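6-phosphogluconolactonase (Leishmania braziliensis, PDB 3CSS) probably catalyses the hydrolysis of 6-phosphogluconolactone to 6-phosphogluconate, the second step of the oxidative pentose phosphate pathway. Local coordinates at residues 126-137 with 177-188. Sequence-based numbering, arbitrary orientation.
Sequences AWAVAQDYEVKL and VAATDEEHVVSV. Unlike the reference sequence in segment 126-137: V135 (reference Ala).
W127 and H184 form an inclined edge-to-face pair: the edge of the indole six-membered ring is directed at the imidazole face, with CH2 of W127 3.4 Å from ND1 of H184 and the ring planes 53° apart. V188 lies over a face of the indole, its CG2 making a CH-pi contact 3.9 Å from the centroid of the five-membered ring of W127, while V177 CG1 touches CZ2. D181 grips the imidazole at its edge. D181 OD2 accepts from H184 ND1 (2.8 Å) through its syn lone pair and from S187 OG on the anti side, and D181 OD1 accepts from E183 N in an Asx turn and also from H184 N.

Both direct hydrogen bonds between the segments end on E134 OE1. With CG anti to the backbone N (chi1 171°) and the chain extended, E134 OE1 accepts from V185 N (2.9 Å), well above the carboxylate plane, and more straightly from V186 N (3.2 Å). A water lies within hydrogen-bonding distance of Q131 OE1 and V186 O, and 2.8 Å from E134 OE1.

Apolar packing fills the rest: V186 sets CG1 against A130 CB (3.7 Å) and CG2 against L137 CD1 and Y133.

Helix 126-137 runs nearly antiparallel to strand 186-188, packing on the central mixed sheet at its 186-189 edge in the family's alpha/beta fold. It also covers V202 and L204 of strand 201-204; the Y133 hydroxyl reaches L73 O in strand 69-77.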
ATOM      1  N   ALA A 126     -14.314   0.134 -12.537  1.00 27.14           N
ATOM      2  CA  ALA A 126     -13.115  -0.124 -11.745  1.00 26.79           C
ATOM      3  C   ALA A 126     -11.972  -0.667 -12.620  1.00 26.16           C
ATOM      4  O   ALA A 126     -10.844  -0.204 -12.522  1.00 26.38           O
ATOM      5  CB  ALA A 126     -13.435  -1.093 -10.567  1.00 26.26           C
ATOM      6  N   TRP A 127     -12.260  -1.648 -13.467  1.00 26.48           N
ATOM      7  CA  TRP A 127     -11.257  -2.166 -14.404  1.00 25.98           C
ATOM      8  C   TRP A 127     -10.730  -1.098 -15.351  1.00 26.06           C
ATOM      9  O   TRP A 127      -9.542  -1.082 -15.648  1.00 25.86           O
ATOM     10  CB  TRP A 127     -11.801  -3.341 -15.216  1.00 25.85           C
ATOM     11  CG  TRP A 127     -11.603  -4.698 -14.572  1.00 25.11           C
ATOM     12  CD1 TRP A 127     -12.568  -5.611 -14.285  1.00 25.58           C
ATOM     13  CD2 TRP A 127     -10.359  -5.286 -14.156  1.00 25.25           C
ATOM     14  NE1 TRP A 127     -12.008  -6.733 -13.713  1.00 26.29           N
ATOM     15  CE2 TRP A 127     -10.655  -6.556 -13.615  1.00 26.22           C
ATOM     16  CE3 TRP A 127      -9.022  -4.861 -14.180  1.00 24.78           C
ATOM     17  CZ2 TRP A 127      -9.672  -7.403 -13.121  1.00 24.85           C
ATOM     18  CZ3 TRP A 127      -8.049  -5.705 -13.683  1.00 24.69           C
ATOM     19  CH2 TRP A 127      -8.377  -6.957 -13.154  1.00 24.81           C
ATOM     20  N   ALA A 128     -11.606  -0.224 -15.832  1.00 26.46           N
ATOM     21  CA  ALA A 128     -11.184   0.850 -16.721  1.00 26.24           C
ATOM     22  C   ALA A 128     -10.135   1.735 -16.030  1.00 26.51           C
ATOM     23  O   ALA A 128      -9.108   2.064 -16.627  1.00 26.76           O
ATOM     24  CB  ALA A 128     -12.385   1.668 -17.167  1.00 26.49           C
ATOM     25  N   VAL A 129     -10.392   2.092 -14.767  1.00 26.01           N
ATOM     26  CA  VAL A 129      -9.435   2.878 -13.965  1.00 26.10           C
ATOM     27  C   VAL A 129      -8.138   2.086 -13.695  1.00 26.32           C
ATOM     28  O   VAL A 129      -7.045   2.625 -13.859  1.00 26.31           O
ATOM     29  CB  VAL A 129     -10.060   3.359 -12.628  1.00 26.28           C
ATOM     30  CG1 VAL A 129      -9.021   4.066 -11.761  1.00 25.08           C
ATOM     31  CG2 VAL A 129     -11.253   4.267 -12.893  1.00 25.33           C
ATOM     32  N   ALA A 130      -8.270   0.814 -13.315  1.00 26.50           N
ATOM     33  CA  ALA A 130      -7.118  -0.066 -13.081  1.00 26.89           C
ATOM     34  C   ALA A 130      -6.194  -0.137 -14.292  1.00 27.19           C
ATOM     35  O   ALA A 130      -4.972  -0.037 -14.161  1.00 26.63           O
ATOM     36  CB  ALA A 130      -7.583  -1.488 -12.687  1.00 27.27           C
ATOM     37  N   GLN A 131      -6.791  -0.311 -15.467  1.00 27.58           N
ATOM     38  CA  GLN A 131      -6.030  -0.479 -16.705  1.00 28.08           C
ATOM     39  C   GLN A 131      -5.251   0.780 -17.090  1.00 27.75           C
ATOM     40  O   GLN A 131      -4.082   0.705 -17.465  1.00 27.35           O
ATOM     41  CB  GLN A 131      -6.965  -0.912 -17.818  1.00 28.60           C
ATOM     42  CG  GLN A 131      -7.465  -2.335 -17.620  1.00 30.46           C
ATOM     43  CD  GLN A 131      -6.504  -3.378 -18.169  1.00 32.85           C
ATOM     44  OE1 GLN A 131      -5.775  -4.044 -17.411  1.00 33.30           O
ATOM     45  NE2 GLN A 131      -6.513  -3.543 -19.493  1.00 30.35           N
ATOM     46  N   ASP A 132      -5.889   1.936 -16.951  1.00 27.35           N
ATOM     47  CA  ASP A 132      -5.227   3.213 -17.215  1.00 27.58           C
ATOM     48  C   ASP A 132      -4.076   3.463 -16.226  1.00 26.62           C
ATOM     49  O   ASP A 132      -3.017   3.983 -16.606  1.00 26.51           O
ATOM     50  CB  ASP A 132      -6.237   4.368 -17.163  1.00 27.91           C
ATOM     51  CG  ASP A 132      -7.078   4.492 -18.444  1.00 32.05           C
ATOM     52  OD1 ASP A 132      -6.829   3.765 -19.447  1.00 36.29           O
ATOM     53  OD2 ASP A 132      -7.998   5.349 -18.448  1.00 36.04           O
ATOM     54  N   TYR A 133      -4.285   3.093 -14.967  1.00 25.92           N
ATOM     55  CA  TYR A 133      -3.261   3.284 -13.943  1.00 25.31           C
ATOM     56  C   TYR A 133      -2.079   2.340 -14.187  1.00 25.08           C
ATOM     57  O   TYR A 133      -0.932   2.730 -14.067  1.00 24.76           O
ATOM     58  CB  TYR A 133      -3.872   3.086 -12.544  1.00 25.75           C
ATOM     59  CG  TYR A 133      -2.956   3.357 -11.378  1.00 25.25           C
ATOM     60  CD1 TYR A 133      -2.028   4.397 -11.395  1.00 24.74           C
ATOM     61  CD2 TYR A 133      -3.057   2.599 -10.220  1.00 25.24           C
ATOM     62  CE1 TYR A 133      -1.194   4.636 -10.309  1.00 26.57           C
ATOM     63  CE2 TYR A 133      -2.259   2.859  -9.118  1.00 26.55           C
ATOM     64  CZ  TYR A 133      -1.320   3.861  -9.166  1.00 25.60           C
ATOM     65  OH  TYR A 133      -0.520   4.065  -8.058  1.00 28.19           O
ATOM     66  N   GLU A 134      -2.371   1.096 -14.551  1.00 25.89           N
ATOM     67  CA  GLU A 134      -1.331   0.131 -14.909  1.00 26.08           C
ATOM     68  C   GLU A 134      -0.433   0.614 -16.056  1.00 25.85           C
ATOM     69  O   GLU A 134       0.785   0.503 -15.995  1.00 25.65           O
ATOM     70  CB  GLU A 134      -1.965  -1.209 -15.267  1.00 26.27           C
ATOM     71  CG  GLU A 134      -0.987  -2.191 -15.844  1.00 26.53           C
ATOM     72  CD  GLU A 134      -1.521  -3.608 -15.880  1.00 29.05           C
ATOM     73  OE1 GLU A 134      -2.201  -4.031 -14.920  1.00 30.90           O
ATOM     74  OE2 GLU A 134      -1.264  -4.288 -16.902  1.00 31.47           O
ATOM     75  N   VAL A 135      -1.056   1.135 -17.107  1.00 26.00           N
ATOM     76  CA  VAL A 135      -0.329   1.734 -18.226  1.00 25.80           C
ATOM     77  C   VAL A 135       0.609   2.837 -17.731  1.00 25.84           C
ATOM     78  O   VAL A 135       1.791   2.892 -18.113  1.00 25.39           O
ATOM     79  CB  VAL A 135      -1.309   2.299 -19.283  1.00 26.28           C
ATOM     80  CG1 VAL A 135      -0.551   3.109 -20.324  1.00 25.53           C
ATOM     81  CG2 VAL A 135      -2.100   1.166 -19.946  1.00 26.71           C
ATOM     82  N   LYS A 136       0.084   3.699 -16.861  1.00 25.57           N
ATOM     83  CA  LYS A 136       0.870   4.796 -16.311  1.00 25.69           C
ATOM     84  C   LYS A 136       2.059   4.274 -15.505  1.00 24.96           C
ATOM     85  O   LYS A 136       3.171   4.771 -15.650  1.00 24.82           O
ATOM     86  CB  LYS A 136      -0.013   5.718 -15.456  1.00 26.54           C
ATOM     87  CG  LYS A 136       0.329   7.148 -15.559  1.00 29.23           C
ATOM     88  CD  LYS A 136      -0.489   8.003 -14.621  1.00 31.48           C
ATOM     89  CE  LYS A 136      -1.738   8.565 -15.270  1.00 33.24           C
ATOM     90  NZ  LYS A 136      -2.319   9.632 -14.421  1.00 33.33           N
ATOM     91  N   LEU A 137       1.825   3.261 -14.664  1.00 24.14           N
ATOM     92  CA  LEU A 137       2.892   2.687 -13.834  1.00 24.04           C
ATOM     93  C   LEU A 137       3.986   2.056 -14.708  1.00 24.73           C
ATOM     94  O   LEU A 137       5.173   2.269 -14.487  1.00 25.67           O
ATOM     95  CB  LEU A 137       2.324   1.656 -12.848  1.00 23.88           C
ATOM     96  CG  LEU A 137       1.414   2.213 -11.733  1.00 23.10           C
ATOM     97  CD1 LEU A 137       0.817   1.053 -10.913  1.00 25.05           C
ATOM     98  CD2 LEU A 137       2.160   3.250 -10.818  1.00 22.76           C
ATOM     99  N   VAL A 177     -11.727  -9.959  -6.744  1.00 18.20           N
ATOM    100  CA  VAL A 177     -10.862 -10.235  -7.885  1.00 18.21           C
ATOM    101  C   VAL A 177      -9.365 -10.159  -7.503  1.00 17.20           C
ATOM    102  O   VAL A 177      -8.597 -11.068  -7.816  1.00 17.51           O
ATOM    103  CB  VAL A 177     -11.165  -9.270  -9.080  1.00 18.25           C
ATOM    104  CG1 VAL A 177     -10.061  -9.351 -10.109  1.00 18.21           C
ATOM    105  CG2 VAL A 177     -12.510  -9.617  -9.702  1.00 19.76           C
ATOM    106  N   ALA A 178      -8.991  -9.102  -6.779  1.00 16.42           N
ATOM    107  CA  ALA A 178      -7.594  -8.856  -6.392  1.00 15.69           C
ATOM    108  C   ALA A 178      -7.007  -9.983  -5.555  1.00 15.45           C
ATOM    109  O   ALA A 178      -5.819 -10.248  -5.608  1.00 15.72           O
ATOM    110  CB  ALA A 178      -7.491  -7.534  -5.640  1.00 15.01           C
ATOM    111  N   ALA A 179      -7.835 -10.644  -4.751  1.00 15.62           N
ATOM    112  CA  ALA A 179      -7.331 -11.691  -3.875  1.00 15.64           C
ATOM    113  C   ALA A 179      -6.673 -12.843  -4.621  1.00 17.08           C
ATOM    114  O   ALA A 179      -5.824 -13.524  -4.060  1.00 17.42           O
ATOM    115  CB  ALA A 179      -8.455 -12.210  -2.980  1.00 16.27           C
ATOM    116  N   THR A 180      -7.095 -13.093  -5.868  1.00 17.59           N
ATOM    117  CA  THR A 180      -6.528 -14.174  -6.676  1.00 18.91           C
ATOM    118  C   THR A 180      -6.015 -13.689  -8.030  1.00 19.10           C
ATOM    119  O   THR A 180      -5.746 -14.507  -8.926  1.00 20.61           O
ATOM    120  CB  THR A 180      -7.544 -15.338  -6.880  1.00 19.19           C
ATOM    121  OG1 THR A 180      -8.743 -14.850  -7.533  1.00 22.23           O
ATOM    122  CG2 THR A 180      -7.901 -15.966  -5.543  1.00 17.50           C
ATOM    123  N   ASP A 181      -5.807 -12.384  -8.162  1.00 19.22           N
ATOM    124  CA  ASP A 181      -5.352 -11.825  -9.430  1.00 19.50           C
ATOM    125  C   ASP A 181      -3.854 -11.944  -9.509  1.00 20.78           C
ATOM    126  O   ASP A 181      -3.139 -11.208  -8.831  1.00 20.65           O
ATOM    127  CB  ASP A 181      -5.782 -10.369  -9.573  1.00 18.89           C
ATOM    128  CG  ASP A 181      -5.508  -9.799 -10.966  1.00 20.10           C
ATOM    129  OD1 ASP A 181      -4.633 -10.334 -11.694  1.00 20.56           O
ATOM    130  OD2 ASP A 181      -6.174  -8.807 -11.324  1.00 18.27           O
ATOM    131  N   GLU A 182      -3.385 -12.883 -10.337  1.00 22.46           N
ATOM    132  CA  GLU A 182      -1.957 -13.097 -10.585  0.75 23.90           C
ATOM    133  C   GLU A 182      -1.536 -12.626 -11.977  1.00 23.36           C
ATOM    134  O   GLU A 182      -0.442 -12.953 -12.437  1.00 24.25           O
ATOM    135  CB  GLU A 182      -1.615 -14.591 -10.456  0.75 24.69           C
ATOM    136  CG  GLU A 182      -1.909 -15.205  -9.090  0.75 28.46           C
ATOM    137  CD  GLU A 182      -1.107 -14.574  -7.957  0.75 31.93           C
ATOM    138  OE1 GLU A 182      -0.113 -13.852  -8.225  0.75 32.80           O
ATOM    139  OE2 GLU A 182      -1.469 -14.818  -6.789  0.75 36.39           O
ATOM    140  N   GLU A 183      -2.395 -11.856 -12.641  1.00 22.76           N
ATOM    141  CA  GLU A 183      -2.225 -11.486 -14.052  1.00 22.45           C
ATOM    142  C   GLU A 183      -2.006  -9.993 -14.310  1.00 21.41           C
ATOM    143  O   GLU A 183      -1.533  -9.614 -15.387  1.00 22.09           O
ATOM    144  CB  GLU A 183      -3.464 -11.926 -14.842  1.00 22.97           C
ATOM    145  CG  GLU A 183      -3.699 -13.431 -14.880  1.00 25.28           C
ATOM    146  CD  GLU A 183      -4.947 -13.817 -15.669  0.50 27.58           C
ATOM    147  OE1 GLU A 183      -5.834 -12.953 -15.870  0.50 29.24           O
ATOM    148  OE2 GLU A 183      -5.042 -14.991 -16.085  0.50 28.65           O
ATOM    149  N   HIS A 184      -2.399  -9.135 -13.377  1.00 18.96           N
ATOM    150  CA  HIS A 184      -2.336  -7.688 -13.597  1.00 18.85           C
ATOM    151  C   HIS A 184      -1.401  -6.992 -12.619  1.00 17.90           C
ATOM    152  O   HIS A 184      -1.132  -7.495 -11.529  1.00 17.72           O
ATOM    153  CB  HIS A 184      -3.736  -7.073 -13.507  1.00 18.67           C
ATOM    154  CG  HIS A 184      -4.733  -7.693 -14.440  1.00 20.04           C
ATOM    155  ND1 HIS A 184      -5.606  -8.682 -14.044  1.00 19.66           N
ATOM    156  CD2 HIS A 184      -5.003  -7.454 -15.747  1.00 21.02           C
ATOM    157  CE1 HIS A 184      -6.379  -9.020 -15.063  1.00 20.34           C
ATOM    158  NE2 HIS A 184      -6.020  -8.304 -16.115  1.00 20.15           N
ATOM    159  N   VAL A 185      -0.903  -5.825 -13.024  1.00 17.46           N
ATOM    160  CA  VAL A 185      -0.175  -4.924 -12.124  1.00 17.18           C
ATOM    161  C   VAL A 185      -1.144  -4.216 -11.163  1.00 16.41           C
ATOM    162  O   VAL A 185      -0.859  -4.078  -9.980  1.00 16.55           O
ATOM    163  CB  VAL A 185       0.620  -3.857 -12.931  1.00 17.49           C
ATOM    164  CG1 VAL A 185       1.206  -2.798 -12.045  1.00 16.14           C
ATOM    165  CG2 VAL A 185       1.730  -4.520 -13.774  1.00 18.62           C
ATOM    166  N   VAL A 186      -2.261  -3.728 -11.698  1.00 15.48           N
ATOM    167  CA  VAL A 186      -3.309  -3.099 -10.897  1.00 14.80           C
ATOM    168  C   VAL A 186      -4.581  -3.925 -11.038  1.00 14.91           C
ATOM    169  O   VAL A 186      -5.029  -4.216 -12.159  1.00 16.18           O
ATOM    170  CB  VAL A 186      -3.595  -1.629 -11.352  1.00 14.08           C
ATOM    171  CG1 VAL A 186      -4.614  -0.969 -10.458  1.00 14.81           C
ATOM    172  CG2 VAL A 186      -2.323  -0.824 -11.404  1.00 16.92           C
ATOM    173  N   SER A 187      -5.150  -4.316  -9.903  1.00 15.71           N
ATOM    174  CA  SER A 187      -6.370  -5.103  -9.886  1.00 15.45           C
ATOM    175  C   SER A 187      -7.480  -4.295  -9.203  1.00 15.44           C
ATOM    176  O   SER A 187      -7.318  -3.106  -8.928  1.00 15.91           O
ATOM    177  CB  SER A 187      -6.115  -6.413  -9.152  1.00 15.97           C
ATOM    178  OG  SER A 187      -7.182  -7.338  -9.316  1.00 17.12           O
ATOM    179  N   VAL A 188      -8.606  -4.952  -8.953  1.00 14.91           N
ATOM    180  CA  VAL A 188      -9.810  -4.296  -8.481  1.00 15.19           C
ATOM    181  C   VAL A 188     -10.483  -5.091  -7.364  1.00 15.38           C
ATOM    182  O   VAL A 188     -10.306  -6.308  -7.251  1.00 15.00           O
ATOM    183  CB  VAL A 188     -10.799  -4.104  -9.659  1.00 15.18           C
ATOM    184  CG1 VAL A 188     -10.134  -3.258 -10.743  1.00 15.16           C
ATOM    185  CG2 VAL A 188     -11.279  -5.440 -10.218  1.00 15.03           C
TER
HETATM  186  O   HOH W   1      -4.951  -3.581 -14.810  1.00 29.58           O